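Local coordinates for HMG box-containing protein 1 (Homo sapiens, PDB 3QVE) that represses transcription by binding the promoters of target genes, helping to regulate the cell cycle and the Wnt pathway, and carries the AXH domain described here, at residues Pro5-Val8 / Phe12-Gly15; Asp96-Val101 / Val116-Pro121. One frame throughout, in Å; residues are numbered along the deposited sequence. Where two conformers were deposited one is given.

Contact 1: Pro5-Val8 / Phe12-Gly15; sequences PSTV and FLKG
Leu13 reaches back over the chain of Pro5-Val8 with one methyl: CD2 lies 3.7 Å from CG2 of Thr7, 4.1 Å from CB of Pro5 and close against the carbonyl oxygen of Ser6. The start of its side chain leads off from the other segment, but CG sits beside its own backbone N (chi1 -56°), which brings the isobutyl end round to these partners. Where the two segments are nearest, Thr7 and Leu13 have their CA atoms 4.6 Å apart.

Val8 and Phe12 supply the direct polar link. The amide N of Val8 donates to O of Phe12 over 2.7 Å, a short, nearly straight bond (168° at the hydrogen). The Phe12 ring points elsewhere, onto Leu89 and Val91 of strand 89-94 and Phe99 of strand 98-101. Val8 instead turns its CG2 methyl to the backbone of Lys14, 3.7 Å from N, and packs on helix 31-37, where Glu32 makes a salt bridge with Lys14.

A water extends the pairing, donating to O of Ser6 at 2.6 Å and accepting from N of Lys14 at 3.0 Å. One direct hydrogen bond and one water bridge thus pin this irregular turn of the AXH domain through its main chain, while the side chains of Pro5 and Leu13, touching each other, both pack on Pro98.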
loop_
_atom_site.group_PDB
_atom_site.type_symbol
_atom_site.label_atom_id
_atom_site.label_comp_id
_atom_site.label_asym_id
_atom_site.label_seq_id
_atom_site.Cartn_x
_atom_site.Cartn_y
_atom_site.Cartn_z
ATOM N N PRO A 5 -6.672 -2.483 -10.263
ATOM C CA PRO A 5 -7.874 -2.252 -9.504
ATOM C C PRO A 5 -8.034 -0.764 -9.182
ATOM O O PRO A 5 -7.092 0.018 -9.356
ATOM C CB PRO A 5 -7.629 -2.983 -8.186
ATOM C CG PRO A 5 -6.198 -3.414 -8.182
ATOM C CD PRO A 5 -5.591 -3.137 -9.492
ATOM N N SER A 6 -9.220 -0.403 -8.686
ATOM C CA SER A 6 -9.520 0.974 -8.328
ATOM C C SER A 6 -8.824 1.338 -7.019
ATOM O O SER A 6 -9.124 0.808 -5.961
ATOM C CB SER A 6 -11.025 1.176 -8.207
ATOM O OG SER A 6 -11.323 2.542 -8.018
ATOM N N THR A 7 -7.885 2.253 -7.107
ATOM C CA THR A 7 -7.107 2.688 -5.967
ATOM C C THR A 7 -7.662 3.990 -5.432
ATOM O O THR A 7 -8.238 4.770 -6.182
ATOM C CB THR A 7 -5.657 2.883 -6.373
ATOM O OG1 THR A 7 -5.614 3.714 -7.536
ATOM C CG2 THR A 7 -5.008 1.531 -6.695
ATOM N N VAL A 8 -7.496 4.226 -4.138
ATOM C CA VAL A 8 -7.955 5.473 -3.531
ATOM C C VAL A 8 -6.836 6.510 -3.492
ATOM O O VAL A 8 -7.040 7.656 -3.826
ATOM C CB VAL A 8 -8.477 5.217 -2.099
ATOM C CG1 VAL A 8 -8.904 6.578 -1.427
ATOM C CG2 VAL A 8 -9.665 4.290 -2.171
ATOM N N PHE A 12 -3.024 2.117 -2.886
ATOM C CA PHE A 12 -3.889 1.600 -1.816
ATOM C C PHE A 12 -5.384 1.569 -2.123
ATOM O O PHE A 12 -5.982 2.547 -2.594
ATOM C CB PHE A 12 -3.577 2.322 -0.495
ATOM C CG PHE A 12 -2.158 2.109 -0.072
ATOM C CD1 PHE A 12 -1.743 0.862 0.373
ATOM C CD2 PHE A 12 -1.241 3.126 -0.145
ATOM C CE1 PHE A 12 -0.464 0.648 0.706
ATOM C CE2 PHE A 12 0.043 2.947 0.240
ATOM C CZ PHE A 12 0.460 1.706 0.640
ATOM N N LEU A 13 -5.987 0.412 -1.837
ATOM C CA LEU A 13 -7.405 0.186 -2.076
ATOM C C LEU A 13 -8.273 0.651 -0.899
ATOM O O LEU A 13 -7.793 0.880 0.237
ATOM C CB LEU A 13 -7.649 -1.302 -2.357
ATOM C CG LEU A 13 -6.845 -1.917 -3.513
ATOM C CD1 LEU A 13 -7.351 -3.291 -3.926
ATOM C CD2 LEU A 13 -6.803 -1.028 -4.688
ATOM N N LYS A 14 -9.568 0.757 -1.196
ATOM C CA LYS A 14 -10.579 1.098 -0.225
ATOM C C LYS A 14 -10.453 0.206 1.001
ATOM O O LYS A 14 -10.239 -1.013 0.881
ATOM C CB LYS A 14 -11.934 0.898 -0.863
ATOM C CG LYS A 14 -13.139 1.135 0.078
ATOM C CD LYS A 14 -14.404 1.122 -0.731
ATOM C CE LYS A 14 -15.649 1.307 0.143
ATOM N NZ LYS A 14 -15.707 2.642 0.780
ATOM N N GLY A 15 -10.536 0.812 2.177
ATOM C CA GLY A 15 -10.463 0.051 3.433
ATOM C C GLY A 15 -9.084 0.112 4.051
ATOM O O GLY A 15 -8.914 -0.262 5.207
HETATM O O HOH W 1 -10.477 -0.166 -3.907
#

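Contact 2: Asp96-Val101 / Val116-Pro121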
loop_
_atom_site.group_PDB
_atom_site.type_symbol
_atom_site.label_atom_id
_atom_site.label_comp_id
_atom_site.label_asym_id
_atom_site.label_seq_id
_atom_site.Cartn_x
_atom_site.Cartn_y
_atom_site.Cartn_z
ATOM N N ASP A 96 -5.909 -9.634 1.157
ATOM C CA ASP A 96 -5.930 -9.828 -0.283
ATOM C C ASP A 96 -5.441 -8.591 -1.083
ATOM O O ASP A 96 -5.534 -8.585 -2.313
ATOM C CB ASP A 96 -7.373 -10.143 -0.720
ATOM C CG ASP A 96 -8.326 -9.068 -0.296
ATOM O OD1 ASP A 96 -8.023 -7.884 -0.528
ATOM O OD2 ASP A 96 -9.353 -9.406 0.300
ATOM N N HIS A 97 -4.907 -7.577 -0.408
ATOM C CA HIS A 97 -4.403 -6.360 -1.082
ATOM C C HIS A 97 -3.265 -6.741 -2.059
ATOM O O HIS A 97 -2.278 -7.352 -1.665
ATOM C CB HIS A 97 -3.894 -5.323 -0.061
ATOM C CG HIS A 97 -3.860 -3.926 -0.576
ATOM N ND1 HIS A 97 -3.020 -3.529 -1.592
ATOM C CD2 HIS A 97 -4.596 -2.835 -0.245
ATOM C CE1 HIS A 97 -3.233 -2.248 -1.864
ATOM N NE2 HIS A 97 -4.175 -1.802 -1.053
ATOM N N PRO A 98 -3.418 -6.399 -3.348
ATOM C CA PRO A 98 -2.363 -6.642 -4.343
ATOM C C PRO A 98 -1.362 -5.495 -4.430
ATOM O O PRO A 98 -1.700 -4.350 -4.099
ATOM C CB PRO A 98 -3.144 -6.727 -5.637
ATOM C CG PRO A 98 -4.271 -5.747 -5.446
ATOM C CD PRO A 98 -4.612 -5.812 -3.961
ATOM N N PHE A 99 -0.130 -5.810 -4.810
ATOM C CA PHE A 99 0.919 -4.803 -4.947
ATOM C C PHE A 99 1.605 -5.069 -6.269
ATOM O O PHE A 99 1.802 -6.230 -6.622
ATOM C CB PHE A 99 1.918 -4.896 -3.809
ATOM C CG PHE A 99 1.319 -4.601 -2.485
ATOM C CD1 PHE A 99 1.104 -3.277 -2.088
ATOM C CD2 PHE A 99 0.845 -5.643 -1.685
ATOM C CE1 PHE A 99 0.528 -2.980 -0.872
ATOM C CE2 PHE A 99 0.256 -5.358 -0.490
ATOM C CZ PHE A 99 0.095 -4.012 -0.075
ATOM N N TYR A 100 1.948 -4.003 -6.976
ATOM C CA TYR A 100 2.629 -4.122 -8.242
ATOM C C TYR A 100 4.083 -3.836 -7.969
ATOM O O TYR A 100 4.455 -2.681 -7.744
ATOM C CB TYR A 100 2.026 -3.223 -9.315
ATOM C CG TYR A 100 2.541 -3.645 -10.696
ATOM C CD1 TYR A 100 1.924 -4.656 -11.425
ATOM C CD2 TYR A 100 3.691 -3.078 -11.217
ATOM C CE1 TYR A 100 2.434 -5.079 -12.689
ATOM C CE2 TYR A 100 4.202 -3.476 -12.452
ATOM C CZ TYR A 100 3.574 -4.468 -13.179
ATOM O OH TYR A 100 4.100 -4.818 -14.392
ATOM N N VAL A 101 4.893 -4.898 -7.942
ATOM C CA VAL A 101 6.263 -4.811 -7.470
ATOM C C VAL A 101 7.188 -4.571 -8.642
ATOM O O VAL A 101 7.111 -5.287 -9.621
ATOM C CB VAL A 101 6.654 -6.064 -6.707
ATOM C CG1 VAL A 101 8.131 -6.012 -6.326
ATOM C CG2 VAL A 101 5.710 -6.203 -5.479
ATOM N N VAL A 116 -9.405 -14.445 -5.766
ATOM C CA VAL A 116 -10.842 -14.420 -5.544
ATOM C C VAL A 116 -11.396 -13.012 -5.534
ATOM O O VAL A 116 -12.440 -12.777 -6.119
ATOM C CB VAL A 116 -11.253 -15.139 -4.226
ATOM C CG1 VAL A 116 -12.744 -14.822 -3.816
ATOM C CG2 VAL A 116 -11.089 -16.599 -4.430
ATOM N N GLN A 117 -10.728 -12.097 -4.839
ATOM C CA GLN A 117 -11.252 -10.758 -4.672
ATOM C C GLN A 117 -11.031 -9.859 -5.882
ATOM O O GLN A 117 -11.889 -9.054 -6.155
ATOM C CB GLN A 117 -10.638 -10.063 -3.451
ATOM C CG GLN A 117 -11.067 -10.657 -2.117
ATOM C CD GLN A 117 -12.576 -10.542 -1.916
ATOM O OE1 GLN A 117 -13.154 -9.455 -2.074
ATOM N NE2 GLN A 117 -13.217 -11.667 -1.603
ATOM N N HIS A 118 -9.893 -9.985 -6.568
ATOM C CA HIS A 118 -9.526 -9.088 -7.668
ATOM C C HIS A 118 -9.312 -9.781 -8.996
ATOM O O HIS A 118 -9.125 -9.110 -9.966
ATOM C CB HIS A 118 -8.244 -8.345 -7.296
ATOM C CG HIS A 118 -8.414 -7.517 -6.061
ATOM N ND1 HIS A 118 -9.217 -6.389 -6.037
ATOM C CD2 HIS A 118 -7.979 -7.705 -4.794
ATOM C CE1 HIS A 118 -9.250 -5.922 -4.796
ATOM N NE2 HIS A 118 -8.499 -6.691 -4.032
ATOM N N GLY A 119 -9.263 -11.105 -9.051
ATOM C CA GLY A 119 -9.017 -11.785 -10.338
ATOM C C GLY A 119 -7.561 -11.737 -10.822
ATOM O O GLY A 119 -7.256 -12.118 -11.943
ATOM N N ILE A 120 -6.637 -11.311 -9.974
ATOM C CA ILE A 120 -5.275 -11.069 -10.411
ATOM C C ILE A 120 -4.380 -12.195 -9.869
ATOM O O ILE A 120 -4.288 -12.368 -8.647
ATOM C CB ILE A 120 -4.728 -9.719 -9.833
ATOM C CG1 ILE A 120 -5.560 -8.531 -10.340
ATOM C CG2 ILE A 120 -3.251 -9.551 -10.171
ATOM C CD1 ILE A 120 -5.251 -7.224 -9.626
ATOM N N PRO A 121 -3.673 -12.899 -10.755
ATOM C CA PRO A 121 -2.692 -13.894 -10.307
ATOM C C PRO A 121 -1.412 -13.239 -9.746
ATOM O O PRO A 121 -0.897 -12.302 -10.346
ATOM C CB PRO A 121 -2.357 -14.620 -11.587
ATOM C CG PRO A 121 -2.553 -13.591 -12.689
ATOM C CD PRO A 121 -3.615 -12.666 -12.215
#
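The chain entering strand 98-101 runs past the C-terminal end of helix 111-118 in this AXH domain, with CA atoms of Asp96 and Gln117 7.0 Å apart and those of Pro98 and Ile120 8.1 Å apart. Gly119, with positive phi, is the first residue to leave the helical conformation. The contact is made mostly by side chains, joined by the carbonyl oxygen of Asp96, which is also hydrogen-bonded to OG1 of Thr114, within the helix.

Asp96 lays its carboxylate against the aliphatic part of Gln117, OD2 lying 3.2 Å from CG, with the carboxylate and amide planes 22° apart. Its CG stands between the backbone N and the carbonyl carbon (chi1 56°), a turn that also brings OD1 to 3.7 Å from NE2 of His118. With the carboxylate of Asp96 cut back to an alanine, CG of Gln117 would probably lose its cover and NE2 of His118 its nearby acidic group, and the Gln117 side chain is likely to be freer to turn.

That imidazole is layered between Pro98 CG on one face and CB of Gln117 on the opposite one, both offset toward the rim. At its edge, CD2 of His118 meets the carbonyl oxygen of Asp96 at 3.6 Å, near the ring plane.

How the contacts relate
From the N terminus, contact 1 closes first, a short loop with three residues between 5-8 and 12-15, ahead of strand 17-20. The chain then builds most of the six-stranded antiparallel sheet before contact 2 opens; its longer loop, from 96-101 to 116-121, takes in strand 105-108 and most of helix 111-118. The two closures follow in series, neither nesting nor crossing, yet in space their centres are about 11 Å apart and they touch. The N of Leu13 probably hydrogen-bonds to NE2 of His97, and CD1 of Leu13 packs on His118 and Pro98. The N-terminal turn is thereby tied to both strand 98-101 and helix 111-118.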